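Local coordinates for fibronectin type III domain-containing protein (Simiduia agarivorans, PDB 6P2K) that probably hydrolyses beta-glucan chains such as xyloglucan, as a glycoside hydrolase of family 74, with this chain forming its beta-propeller part, at residues E269-L282 with A336-V349. Numbering follows the deposited sequence.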
loop_
_atom_site.group_PDB
_atom_site.type_symbol
_atom_site.label_atom_id
_atom_site.label_comp_id
_atom_site.label_asym_id
_atom_site.label_seq_id
_atom_site.Cartn_x
_atom_site.Cartn_y
_atom_site.Cartn_z
ATOM N N GLU B 269 22.600 -46.275 26.799
ATOM C CA GLU B 269 23.479 -46.988 25.882
ATOM C C GLU B 269 24.906 -46.494 26.062
ATOM O O GLU B 269 25.145 -45.282 26.100
ATOM C CB GLU B 269 23.026 -46.799 24.430
ATOM C CG GLU B 269 23.940 -47.443 23.404
ATOM C CD GLU B 269 23.365 -47.395 22.001
ATOM O OE1 GLU B 269 22.187 -47.775 21.828
ATOM O OE2 GLU B 269 24.089 -46.975 21.074
ATOM N N VAL B 270 25.845 -47.434 26.175
ATOM C CA VAL B 270 27.260 -47.108 26.301
ATOM C C VAL B 270 27.897 -47.128 24.919
ATOM O O VAL B 270 27.682 -48.063 24.138
ATOM C CB VAL B 270 27.970 -48.090 27.246
ATOM C CG1 VAL B 270 29.423 -47.680 27.439
ATOM C CG2 VAL B 270 27.251 -48.156 28.581
ATOM N N ASP B 271 28.674 -46.095 24.619
ATOM C CA ASP B 271 29.455 -46.036 23.391
ATOM C C ASP B 271 30.355 -47.264 23.301
ATOM O O ASP B 271 31.167 -47.492 24.212
ATOM C CB ASP B 271 30.284 -44.746 23.375
ATOM C CG ASP B 271 31.020 -44.514 22.055
ATOM O OD1 ASP B 271 31.044 -45.413 21.188
ATOM O OD2 ASP B 271 31.584 -43.411 21.887
ATOM N N PRO B 272 30.244 -48.080 22.248
ATOM C CA PRO B 272 31.137 -49.244 22.126
ATOM C C PRO B 272 32.602 -48.865 22.046
ATOM O O PRO B 272 33.458 -49.750 22.167
ATOM C CB PRO B 272 30.662 -49.922 20.833
ATOM C CG PRO B 272 29.983 -48.836 20.065
ATOM C CD PRO B 272 29.329 -47.967 21.099
ATOM N N ARG B 273 32.914 -47.585 21.846
ATOM C CA ARG B 273 34.291 -47.117 21.858
ATOM C C ARG B 273 34.855 -46.995 23.267
ATOM O O ARG B 273 36.081 -46.963 23.428
ATOM C CB ARG B 273 34.382 -45.768 21.141
ATOM C CG ARG B 273 34.137 -45.864 19.644
ATOM C CD ARG B 273 33.560 -44.581 19.069
ATOM N NE ARG B 273 33.159 -44.750 17.673
ATOM C CZ ARG B 273 31.992 -45.255 17.279
ATOM N NH1 ARG B 273 31.092 -45.637 18.174
ATOM N NH2 ARG B 273 31.723 -45.374 15.986
ATOM N N SER B 274 33.997 -46.930 24.287
ATOM C CA SER B 274 34.440 -46.777 25.675
ATOM C C SER B 274 34.910 -48.128 26.213
ATOM O O SER B 274 34.271 -48.769 27.049
ATOM C CB SER B 274 33.326 -46.191 26.530
ATOM O OG SER B 274 32.848 -44.978 25.977
ATOM N N THR B 275 36.072 -48.552 25.719
ATOM C CA THR B 275 36.642 -49.843 26.079
ATOM C C THR B 275 37.452 -49.811 27.370
ATOM O O THR B 275 37.821 -50.876 27.875
ATOM C CB THR B 275 37.531 -50.359 24.945
ATOM O OG1 THR B 275 38.481 -49.346 24.587
ATOM C CG2 THR B 275 36.689 -50.705 23.729
ATOM N N GLY B 276 37.734 -48.635 27.912
ATOM C CA GLY B 276 38.493 -48.492 29.148
ATOM C C GLY B 276 37.601 -48.256 30.346
ATOM O O GLY B 276 36.536 -48.868 30.484
ATOM N N ASN B 277 38.039 -47.356 31.225
ATOM C CA ASN B 277 37.310 -47.042 32.448
ATOM C C ASN B 277 36.520 -45.739 32.365
ATOM O O ASN B 277 35.816 -45.396 33.321
ATOM C CB ASN B 277 38.274 -46.985 33.641
ATOM C CG ASN B 277 39.171 -48.207 33.720
ATOM O OD1 ASN B 277 38.867 -49.256 33.150
ATOM N ND2 ASN B 277 40.281 -48.079 34.434
ATOM N N SER B 278 36.602 -45.014 31.253
ATOM C CA SER B 278 35.797 -43.818 31.029
ATOM C C SER B 278 34.707 -44.152 30.021
ATOM O O SER B 278 35.006 -44.551 28.890
ATOM C CB SER B 278 36.656 -42.656 30.533
ATOM O OG SER B 278 35.886 -41.470 30.434
ATOM N N HIS B 279 33.452 -43.990 30.430
ATOM C CA HIS B 279 32.304 -44.396 29.630
ATOM C C HIS B 279 31.514 -43.179 29.177
ATOM O O HIS B 279 31.239 -42.274 29.973
ATOM C CB HIS B 279 31.391 -45.336 30.419
ATOM C CG HIS B 279 32.119 -46.442 31.113
ATOM N ND1 HIS B 279 31.593 -47.110 32.197
ATOM C CD2 HIS B 279 33.328 -47.002 30.874
ATOM C CE1 HIS B 279 32.451 -48.030 32.600
ATOM N NE2 HIS B 279 33.510 -47.987 31.815
ATOM N N LYS B 280 31.148 -43.164 27.901
ATOM C CA LYS B 280 30.162 -42.231 27.379
ATOM C C LYS B 280 28.821 -42.949 27.321
ATOM O O LYS B 280 28.720 -44.038 26.745
ATOM C CB LYS B 280 30.564 -41.724 25.993
ATOM C CG LYS B 280 31.901 -40.997 25.955
ATOM C CD LYS B 280 31.760 -39.542 26.373
ATOM C CE LYS B 280 33.119 -38.856 26.430
ATOM N NZ LYS B 280 32.997 -37.393 26.695
ATOM N N VAL B 281 27.801 -42.350 27.934
ATOM C CA VAL B 281 26.474 -42.949 28.028
ATOM C C VAL B 281 25.473 -42.026 27.345
ATOM O O VAL B 281 25.448 -40.821 27.617
ATOM C CB VAL B 281 26.067 -43.210 29.488
ATOM C CG1 VAL B 281 24.759 -43.981 29.540
ATOM C CG2 VAL B 281 27.169 -43.966 30.217
ATOM N N LEU B 282 24.651 -42.597 26.471
ATOM C CA LEU B 282 23.652 -41.864 25.705
ATOM C C LEU B 282 22.281 -42.074 26.334
ATOM O O LEU B 282 21.908 -43.209 26.644
ATOM C CB LEU B 282 23.654 -42.340 24.253
ATOM C CG LEU B 282 22.957 -41.508 23.183
ATOM C CD1 LEU B 282 23.548 -40.112 23.138
ATOM C CD2 LEU B 282 23.115 -42.202 21.841
ATOM N N ALA B 336 17.971 -43.419 20.638
ATOM C CA ALA B 336 19.265 -42.810 20.363
ATOM C C ALA B 336 20.332 -43.889 20.418
ATOM O O ALA B 336 20.450 -44.591 21.426
ATOM C CB ALA B 336 19.572 -41.695 21.366
ATOM N N HIS B 337 21.111 -44.011 19.347
ATOM C CA HIS B 337 22.131 -45.042 19.246
ATOM C C HIS B 337 23.433 -44.456 18.727
ATOM O O HIS B 337 23.433 -43.615 17.822
ATOM C CB HIS B 337 21.685 -46.176 18.321
ATOM C CG HIS B 337 20.450 -46.879 18.786
ATOM N ND1 HIS B 337 20.438 -47.713 19.883
ATOM C CD2 HIS B 337 19.187 -46.874 18.302
ATOM C CE1 HIS B 337 19.219 -48.192 20.055
ATOM N NE2 HIS B 337 18.439 -47.696 19.111
ATOM N N TYR B 338 24.539 -44.907 19.310
ATOM C CA TYR B 338 25.848 -44.655 18.732
ATOM C C TYR B 338 26.032 -45.504 17.479
ATOM O O TYR B 338 25.415 -46.562 17.324
ATOM C CB TYR B 338 26.949 -44.987 19.737
ATOM C CG TYR B 338 27.033 -44.075 20.942
ATOM C CD1 TYR B 338 27.482 -42.766 20.823
ATOM C CD2 TYR B 338 26.679 -44.533 22.203
ATOM C CE1 TYR B 338 27.573 -41.939 21.928
ATOM C CE2 TYR B 338 26.773 -43.715 23.317
ATOM C CZ TYR B 338 27.218 -42.418 23.171
ATOM O OH TYR B 338 27.310 -41.597 24.271
ATOM N N THR B 339 26.891 -45.036 16.577
ATOM C CA THR B 339 27.223 -45.837 15.413
ATOM C C THR B 339 28.160 -46.977 15.813
ATOM O O THR B 339 28.922 -46.858 16.777
ATOM C CB THR B 339 27.880 -44.986 14.325
ATOM O OG1 THR B 339 29.062 -44.359 14.842
ATOM C CG2 THR B 339 26.918 -43.923 13.808
ATOM N N PRO B 340 28.107 -48.102 15.099
ATOM C CA PRO B 340 29.054 -49.188 15.371
ATOM C C PRO B 340 30.486 -48.750 15.107
ATOM O O PRO B 340 30.751 -47.744 14.444
ATOM C CB PRO B 340 28.626 -50.292 14.394
ATOM C CG PRO B 340 27.214 -49.960 14.021
ATOM C CD PRO B 340 27.108 -48.468 14.081
ATOM N N VAL B 341 31.424 -49.531 15.646
ATOM C CA VAL B 341 32.842 -49.305 15.385
ATOM C C VAL B 341 33.343 -50.100 14.190
ATOM O O VAL B 341 34.441 -49.817 13.682
ATOM C CB VAL B 341 33.684 -49.651 16.629
ATOM C CG1 VAL B 341 33.262 -48.795 17.805
ATOM C CG2 VAL B 341 33.528 -51.118 16.973
ATOM N N THR B 342 32.578 -51.082 13.721
ATOM C CA THR B 342 32.964 -51.913 12.593
ATOM C C THR B 342 32.390 -51.358 11.292
ATOM O O THR B 342 31.622 -50.394 11.277
ATOM C CB THR B 342 32.486 -53.351 12.802
ATOM O OG1 THR B 342 31.096 -53.344 13.149
ATOM C CG2 THR B 342 33.277 -54.020 13.913
ATOM N N GLY B 343 32.784 -51.985 10.185
ATOM C CA GLY B 343 32.207 -51.704 8.886
ATOM C C GLY B 343 32.625 -50.404 8.240
ATOM O O GLY B 343 32.073 -50.050 7.192
ATOM N N GLY B 344 33.584 -49.683 8.814
ATOM C CA GLY B 344 33.975 -48.392 8.289
ATOM C C GLY B 344 33.149 -47.226 8.784
ATOM O O GLY B 344 33.276 -46.122 8.238
ATOM N N TRP B 345 32.305 -47.433 9.790
ATOM C CA TRP B 345 31.486 -46.351 10.315
ATOM C C TRP B 345 32.359 -45.311 11.001
ATOM O O TRP B 345 33.343 -45.645 11.665
ATOM C CB TRP B 345 30.464 -46.891 11.316
ATOM C CG TRP B 345 29.223 -47.477 10.714
ATOM C CD1 TRP B 345 28.977 -48.796 10.466
ATOM C CD2 TRP B 345 28.043 -46.767 10.311
ATOM N NE1 TRP B 345 27.724 -48.951 9.922
ATOM C CE2 TRP B 345 27.129 -47.721 9.818
ATOM C CE3 TRP B 345 27.674 -45.417 10.311
ATOM C CZ2 TRP B 345 25.869 -47.368 9.330
ATOM C CZ3 TRP B 345 26.421 -45.068 9.828
ATOM C CH2 TRP B 345 25.537 -46.041 9.343
ATOM N N ALA B 346 32.000 -44.043 10.829
ATOM C CA ALA B 346 32.543 -43.006 11.690
ATOM C C ALA B 346 31.709 -42.921 12.966
ATOM O O ALA B 346 30.640 -43.527 13.077
ATOM C CB ALA B 346 32.575 -41.661 10.965
ATOM N N ARG B 347 32.207 -42.174 13.947
ATOM C CA ARG B 347 31.470 -42.010 15.192
ATOM C C ARG B 347 30.320 -41.032 14.990
ATOM O O ARG B 347 30.523 -39.908 14.521
ATOM C CB ARG B 347 32.380 -41.524 16.319
ATOM C CG ARG B 347 31.700 -41.581 17.681
ATOM C CD ARG B 347 32.597 -41.101 18.811
ATOM N NE ARG B 347 31.984 -41.349 20.115
ATOM C CZ ARG B 347 31.289 -40.447 20.804
ATOM N NH1 ARG B 347 31.119 -39.225 20.317
ATOM N NH2 ARG B 347 30.764 -40.764 21.982
ATOM N N GLY B 348 29.114 -41.466 15.344
ATOM C CA GLY B 348 27.942 -40.625 15.203
ATOM C C GLY B 348 26.813 -41.130 16.073
ATOM O O GLY B 348 26.944 -42.130 16.782
ATOM N N VAL B 349 25.689 -40.418 16.007
ATOM C CA VAL B 349 24.501 -40.740 16.789
ATOM C C VAL B 349 23.284 -40.673 15.875
ATOM O O VAL B 349 23.112 -39.699 15.134
ATOM C CB VAL B 349 24.321 -39.787 17.988
ATOM C CG1 VAL B 349 22.980 -40.029 18.666
ATOM C CG2 VAL B 349 25.462 -39.951 18.988
HETATM O O HOH W 1 34.330 -45.572 14.272
#
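Arg273, in the type I turn from Asp271 to Ser274, reaches across to Thr339, Val341 and Arg347. CB starts toward 336-349; CG, anti to the carbonyl carbon (chi1 -69°), lies 3.6 Å from Val341 CG1. CD then passes Arg347 CD at the same separation, and NE has Arg347 CG over it, 3.5 Å away. The guanidinium is sandwiched: Val341 CG1 stands 3.8 Å above its plane, over the centre, and Arg347 CG lies on the opposite face, nearer the rim. Its end-on pair NH1 and NH2 converges on Thr339 O, the NH1 bond being the shorter at 2.9 Å and fairly straight (160°), while NH2 also reaches Pro340 O weakly and a water held by Trp345 O. NH1 further forms a salt bridge with Asp271 OD1, which takes the Arg273 backbone N from the opposite face of the carboxylate in an Asx turn. Asp271 OD2 is gripped side-on by Arg347, through NE at 2.7 Å and through NH2, so one carboxylate lies between two arginines and probably offsets part of their charge. Cutting Arg273 back to an alanine would probably strip Thr339 O of both guanidinium donors and leave Val341 CG1 and Arg347 CG without the flat group between them. Deeper in, the Tyr338 ring has Asp271 CB over one face and Leu282 CD2 over the other, a double CH-pi contact. Each Glu269 carboxylate oxygen takes one donor: OE1 accepts from His337 ND1 on its syn lone pair at 2.6 Å, carboxylate and imidazole nearly coplanar, and OE2 from Tyr338 N. Glu294 OE2, on strand 292-300, hydrogen-bonds Tyr338 OH and gives Arg347 NH2 a second acid. Strands 265-270 and 278-285 of one four-stranded antiparallel sheet lie against 336-338 and 348-351 of the next, the axes of 278-282 and 336-338 approaching to 8.2 Å at 151°, consistent with adjacent propeller blades.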